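Side-chain contacts in cyclase (Streptomyces sp. R1128, PDB 3TFZ), which probably cyclises and aromatises a polyketide chain in the R1128 biosynthetic pathway, as an aromatase/cyclase of the helix-grip, Bet v 1-like superfamily: residues W96-L101 against T106-T111; D18-V23 against N151-E156. All blocks are in the same frame, centred on the assembly; numbering follows the deposited sequence.

Contact 1. Residues W96-L101 against T106-T111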
loop_
_atom_site.group_PDB
_atom_site.type_symbol
_atom_site.label_atom_id
_atom_site.label_comp_id
_atom_site.label_asym_id
_atom_site.label_seq_id
_atom_site.Cartn_x
_atom_site.Cartn_y
_atom_site.Cartn_z
ATOM N N TRP A 96 3.965 10.785 -4.872
ATOM C CA TRP A 96 3.065 9.889 -5.626
ATOM C C TRP A 96 3.932 9.160 -6.621
ATOM O O TRP A 96 4.742 9.811 -7.232
ATOM C CB TRP A 96 2.083 10.676 -6.488
ATOM C CG TRP A 96 1.053 11.414 -5.749
ATOM C CD1 TRP A 96 1.098 12.720 -5.437
ATOM C CD2 TRP A 96 -0.257 10.922 -5.254
ATOM N NE1 TRP A 96 -0.043 13.082 -4.763
ATOM C CE2 TRP A 96 -0.921 12.031 -4.700
ATOM C CE3 TRP A 96 -0.931 9.679 -5.301
ATOM C CZ2 TRP A 96 -2.247 11.961 -4.140
ATOM C CZ3 TRP A 96 -2.298 9.593 -4.748
ATOM C CH2 TRP A 96 -2.909 10.736 -4.180
ATOM N N ARG A 97 3.711 7.840 -6.798
ATOM C CA ARG A 97 4.388 7.020 -7.759
ATOM C C ARG A 97 3.343 6.090 -8.430
ATOM O O ARG A 97 2.693 5.331 -7.760
ATOM C CB ARG A 97 5.415 6.138 -7.069
ATOM C CG ARG A 97 6.445 6.878 -6.104
ATOM C CD ARG A 97 7.033 5.851 -5.096
ATOM N NE ARG A 97 8.037 6.479 -4.242
ATOM C CZ ARG A 97 8.710 5.890 -3.266
ATOM N NH1 ARG A 97 8.519 4.614 -2.996
ATOM N NH2 ARG A 97 9.611 6.575 -2.570
ATOM N N ALA A 98 3.286 6.091 -9.776
ATOM C CA ALA A 98 2.410 5.319 -10.605
ATOM C C ALA A 98 3.270 4.320 -11.375
ATOM O O ALA A 98 4.064 4.743 -12.121
ATOM C CB ALA A 98 1.725 6.242 -11.599
ATOM N N PHE A 99 3.115 3.016 -11.236
ATOM C CA PHE A 99 3.870 2.056 -11.973
ATOM C C PHE A 99 2.948 1.355 -13.000
ATOM O O PHE A 99 1.809 1.048 -12.697
ATOM C CB PHE A 99 4.428 1.038 -11.029
ATOM C CG PHE A 99 5.363 1.625 -9.956
ATOM C CD1 PHE A 99 6.709 1.642 -10.157
ATOM C CD2 PHE A 99 4.887 1.977 -8.688
ATOM C CE1 PHE A 99 7.535 2.151 -9.192
ATOM C CE2 PHE A 99 5.667 2.422 -7.771
ATOM C CZ PHE A 99 7.053 2.500 -8.014
ATOM N N THR A 100 3.415 1.205 -14.249
ATOM C CA THR A 100 2.824 0.275 -15.186
ATOM C C THR A 100 2.849 -1.163 -14.616
ATOM O O THR A 100 3.973 -1.738 -14.325
ATOM C CB THR A 100 3.657 0.302 -16.487
ATOM O OG1 THR A 100 3.447 1.582 -17.094
ATOM C CG2 THR A 100 3.193 -0.704 -17.383
ATOM N N LEU A 101 1.648 -1.728 -14.434
ATOM C CA LEU A 101 1.487 -3.103 -14.029
ATOM C C LEU A 101 1.234 -3.892 -15.328
ATOM O O LEU A 101 1.958 -4.850 -15.667
ATOM C CB LEU A 101 0.327 -3.204 -13.020
ATOM C CG LEU A 101 -0.066 -4.598 -12.469
ATOM C CD1 LEU A 101 1.101 -5.426 -11.853
ATOM C CD2 LEU A 101 -1.118 -4.410 -11.445
ATOM N N THR A 106 -2.443 -0.043 -13.305
ATOM C CA THR A 106 -1.374 0.803 -12.812
ATOM C C THR A 106 -1.324 0.503 -11.324
ATOM O O THR A 106 -2.324 0.478 -10.662
ATOM C CB THR A 106 -1.767 2.296 -13.045
ATOM O OG1 THR A 106 -1.879 2.552 -14.407
ATOM C CG2 THR A 106 -0.802 3.329 -12.521
ATOM N N GLN A 107 -0.140 0.345 -10.766
ATOM C CA GLN A 107 0.010 0.359 -9.313
ATOM C C GLN A 107 0.204 1.843 -8.867
ATOM O O GLN A 107 1.107 2.543 -9.355
ATOM C CB GLN A 107 1.248 -0.457 -8.928
ATOM C CG GLN A 107 1.395 -0.828 -7.419
ATOM C CD GLN A 107 0.429 -1.887 -7.029
ATOM O OE1 GLN A 107 0.401 -2.988 -7.579
ATOM N NE2 GLN A 107 -0.404 -1.568 -6.063
ATOM N N LEU A 108 -0.610 2.285 -7.915
ATOM C CA LEU A 108 -0.585 3.674 -7.448
ATOM C C LEU A 108 -0.080 3.725 -5.962
ATOM O O LEU A 108 -0.642 3.107 -5.070
ATOM C CB LEU A 108 -1.989 4.382 -7.613
ATOM C CG LEU A 108 -1.971 5.868 -7.183
ATOM C CD1 LEU A 108 -1.008 6.773 -8.075
ATOM C CD2 LEU A 108 -3.356 6.463 -7.261
ATOM N N VAL A 109 0.983 4.480 -5.746
ATOM C CA VAL A 109 1.581 4.661 -4.470
ATOM C C VAL A 109 1.659 6.141 -3.996
ATOM O O VAL A 109 2.007 7.051 -4.744
ATOM C CB VAL A 109 3.010 4.032 -4.448
ATOM C CG1 VAL A 109 3.658 4.144 -3.007
ATOM C CG2 VAL A 109 2.926 2.557 -4.861
ATOM N N LEU A 110 1.379 6.305 -2.694
ATOM C CA LEU A 110 1.427 7.584 -1.993
ATOM C C LEU A 110 2.242 7.323 -0.663
ATOM O O LEU A 110 1.869 6.452 0.094
ATOM C CB LEU A 110 0.023 8.109 -1.708
ATOM C CG LEU A 110 -0.028 9.410 -0.914
ATOM C CD1 LEU A 110 0.769 10.501 -1.593
ATOM C CD2 LEU A 110 -1.468 9.868 -0.753
ATOM N N THR A 111 3.359 8.090 -0.484
ATOM C CA THR A 111 4.215 8.082 0.711
ATOM C C THR A 111 4.035 9.386 1.468
ATOM O O THR A 111 3.570 10.419 0.938
ATOM C CB THR A 111 5.758 7.819 0.472
ATOM O OG1 THR A 111 6.321 8.955 -0.090
ATOM C CG2 THR A 111 6.078 6.655 -0.499
#
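R97 and V109 form a hydrogen-bonded pair between two neighbouring antiparallel strands, 96-100 and 106-111, whose short axes approach to 4.5 Å at an angle of 164°. The amide of each bonds to the carbonyl of the other; R97 N to V109 O measures 2.8 Å. F99 and Q107 form the next such pair and likewise exchange N-H...O bonds, each 2.8 Å between N and O. W96-L110, A98-L108 and T100-T106 are the non-hydrogen-bonded pairs.

W96 dominates the face it shares with A98, T106, L108 and L110. Its CG stands anti to the carbonyl carbon (chi1 -70°), and the indole crosses to the neighbouring strand, where L110 CD1 lies over one face of the six-membered ring, 3.9 Å from its centroid in a CH-pi contact. L110 CD2 extends the same cover, 3.8 Å from W96 CH2, while L108 CD1 approaches W96 CE3 obliquely at 4.0 Å. An alanine in place of W96 would probably leave both leucines without their aromatic partner and open a gap beneath helix 131-164. The hairpin of strands 89-100 and 105-116 is part of the sheet that, in this Bet v 1-like helix-grip fold, curves round that long C-terminal helix.

R97, F99, Q107 and V109 lie on the other face, and R97, F99 and Q107 among them meet the second subunit. T111 CG2 sits 3.9 Å from R97 CZ, over one face of the guanidinium, whose NE forms a salt bridge with E95. V109 CG2 touches the F99 ring at its edge, in plane, 4.0 Å from CE2. Across the dimer, R97 NH1 bonds to Q107 OE1 of the second subunit, and the two F99 rings meet.

Contact 2. Residues D18-V23 against N151-E156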
loop_
_atom_site.group_PDB
_atom_site.type_symbol
_atom_site.label_atom_id
_atom_site.label_comp_id
_atom_site.label_asym_id
_atom_site.label_seq_id
_atom_site.Cartn_x
_atom_site.Cartn_y
_atom_site.Cartn_z
ATOM N N ASP A 18 -0.443 6.358 -17.929
ATOM C CA ASP A 18 -0.560 7.676 -18.528
ATOM C C ASP A 18 -1.875 8.393 -18.165
ATOM O O ASP A 18 -1.873 9.592 -17.944
ATOM C CB ASP A 18 -0.344 7.616 -20.090
ATOM C CG ASP A 18 1.120 7.304 -20.476
ATOM O OD1 ASP A 18 2.048 7.281 -19.593
ATOM O OD2 ASP A 18 1.403 7.058 -21.650
ATOM N N LEU A 19 -2.996 7.674 -18.100
ATOM C CA LEU A 19 -4.207 8.317 -17.691
ATOM C C LEU A 19 -4.183 8.703 -16.176
ATOM O O LEU A 19 -4.673 9.803 -15.722
ATOM C CB LEU A 19 -5.354 7.428 -18.072
ATOM C CG LEU A 19 -6.750 8.004 -17.770
ATOM C CD1 LEU A 19 -6.857 9.370 -18.537
ATOM C CD2 LEU A 19 -7.684 7.003 -18.332
ATOM N N VAL A 20 -3.580 7.833 -15.379
ATOM C CA VAL A 20 -3.396 8.110 -13.979
ATOM C C VAL A 20 -2.483 9.311 -13.788
ATOM O O VAL A 20 -2.687 10.066 -12.898
ATOM C CB VAL A 20 -2.839 6.872 -13.278
ATOM C CG1 VAL A 20 -2.538 7.163 -11.824
ATOM C CG2 VAL A 20 -3.835 5.689 -13.383
ATOM N N TRP A 21 -1.425 9.424 -14.596
ATOM C CA TRP A 21 -0.550 10.557 -14.565
ATOM C C TRP A 21 -1.397 11.837 -14.794
ATOM O O TRP A 21 -1.296 12.779 -14.000
ATOM C CB TRP A 21 0.556 10.439 -15.645
ATOM C CG TRP A 21 1.371 11.739 -15.636
ATOM C CD1 TRP A 21 1.376 12.746 -16.579
ATOM C CD2 TRP A 21 2.215 12.175 -14.563
ATOM N NE1 TRP A 21 2.203 13.778 -16.146
ATOM C CE2 TRP A 21 2.679 13.469 -14.888
ATOM C CE3 TRP A 21 2.627 11.574 -13.334
ATOM C CZ2 TRP A 21 3.553 14.186 -14.035
ATOM C CZ3 TRP A 21 3.457 12.243 -12.534
ATOM C CH2 TRP A 21 3.963 13.533 -12.903
ATOM N N GLU A 22 -2.198 11.867 -15.887
ATOM C CA GLU A 22 -3.021 12.998 -16.195
ATOM C C GLU A 22 -3.902 13.478 -15.041
ATOM O O GLU A 22 -4.055 14.667 -14.898
ATOM C CB GLU A 22 -3.870 12.775 -17.441
ATOM C CG GLU A 22 -3.026 12.694 -18.746
ATOM C CD GLU A 22 -3.882 12.365 -19.934
ATOM O OE1 GLU A 22 -5.128 12.594 -19.798
ATOM O OE2 GLU A 22 -3.325 11.888 -20.991
ATOM N N VAL A 23 -4.509 12.560 -14.272
ATOM C CA VAL A 23 -5.322 12.895 -13.138
ATOM C C VAL A 23 -4.398 13.485 -11.978
ATOM O O VAL A 23 -4.725 14.521 -11.356
ATOM C CB VAL A 23 -6.108 11.636 -12.689
ATOM C CG1 VAL A 23 -6.773 11.746 -11.310
ATOM C CG2 VAL A 23 -7.137 11.188 -13.785
ATOM N N ASN A 151 -7.980 6.422 -3.179
ATOM C CA ASN A 151 -9.321 6.070 -3.694
ATOM C C ASN A 151 -9.982 7.182 -4.621
ATOM O O ASN A 151 -10.662 6.876 -5.604
ATOM C CB ASN A 151 -10.278 5.662 -2.546
ATOM C CG ASN A 151 -9.872 4.310 -1.877
ATOM O OD1 ASN A 151 -9.325 3.350 -2.497
ATOM N ND2 ASN A 151 -10.225 4.205 -0.601
ATOM N N ALA A 152 -9.766 8.447 -4.302
ATOM C CA ALA A 152 -10.208 9.604 -5.116
ATOM C C ALA A 152 -9.568 9.449 -6.489
ATOM O O ALA A 152 -10.261 9.526 -7.514
ATOM C CB ALA A 152 -9.756 10.874 -4.488
ATOM N N VAL A 153 -8.252 9.189 -6.514
ATOM C CA VAL A 153 -7.507 9.173 -7.755
ATOM C C VAL A 153 -7.942 7.965 -8.627
ATOM O O VAL A 153 -8.111 8.091 -9.835
ATOM C CB VAL A 153 -5.968 9.218 -7.557
ATOM C CG1 VAL A 153 -5.255 9.081 -8.949
ATOM C CG2 VAL A 153 -5.547 10.483 -6.932
ATOM N N LEU A 154 -8.086 6.799 -7.984
ATOM C CA LEU A 154 -8.513 5.573 -8.618
ATOM C C LEU A 154 -9.906 5.692 -9.201
ATOM O O LEU A 154 -10.071 5.350 -10.375
ATOM C CB LEU A 154 -8.402 4.431 -7.597
ATOM C CG LEU A 154 -9.182 3.111 -7.336
ATOM C CD1 LEU A 154 -10.641 2.825 -7.936
ATOM C CD2 LEU A 154 -8.323 1.865 -7.157
ATOM N N GLY A 155 -10.897 6.203 -8.398
ATOM C CA GLY A 155 -12.287 6.415 -8.827
ATOM C C GLY A 155 -12.280 7.299 -10.095
ATOM O O GLY A 155 -12.950 7.002 -11.082
ATOM N N GLU A 156 -11.492 8.350 -10.059
ATOM C CA GLU A 156 -11.414 9.316 -11.143
ATOM C C GLU A 156 -10.784 8.784 -12.426
ATOM O O GLU A 156 -11.242 9.093 -13.548
ATOM C CB GLU A 156 -10.674 10.569 -10.681
ATOM C CG GLU A 156 -10.540 11.632 -11.779
ATOM C CD GLU A 156 -11.849 12.187 -12.322
ATOM O OE1 GLU A 156 -12.934 12.020 -11.718
ATOM O OE2 GLU A 156 -11.804 12.839 -13.393
#
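V153 is the first residue of helix segment 151-156 to reach helix segment 18-23, and the two axes, 9.8 Å apart at closest, cross at 123°. Its CG1 lies anti to the backbone N (chi1 175°), a setting that carries this methyl to V23 CG1 at 3.9 Å. The two valine side chains slide past one another in opposite directions, and V20 CG1 lies more loosely against the same V153 methyl, at 4.4 Å. Helix 17-25 packs here against the long C-terminal helix 131-164 of the helix-grip fold, with V20 and V153 both touching L108 of strand 105-116. V153 also packs on F34, one of the residues of the potassium site.

One turn later, E156 offers aliphatic carbon rather than charge. Its CG comes within 3.8 Å of V23 CG1 and 4.0 Å of V23 CG2, so it rests against both branches of the valine. The bend at chi2 (61°) then takes the carboxylate to R159 and R160 of its own helix, with a salt bridge from each oxygen.

Methyl and methylene groups make the contact and no hydrogen bond links the two segments, so the fit here probably rests on shape and apolar burial, while the charge of E156 is probably offset by the two arginines.

In the fold
Contacts 1 and 2 lie with their centres about 10 Å apart, on the same side of the chain's centre, and meet directly: L108 CD2 is 3.6 Å from V153 CG1, and W96 CH2 is 3.8 Å from V153 CG2. Contact 1 lies inside the stretch of chain that contact 2 closes: helix 17-25 comes first, then the hairpin of strands 89-100 and 105-116, and finally helix 131-164. V20 on T106 and L108, with V153 on L108 and W96, sets the two helices against the same face of the seven-stranded sheet. Sequence-distant elements thereby share one apolar layer, while the opposite face of the hairpin serves the dimer interface.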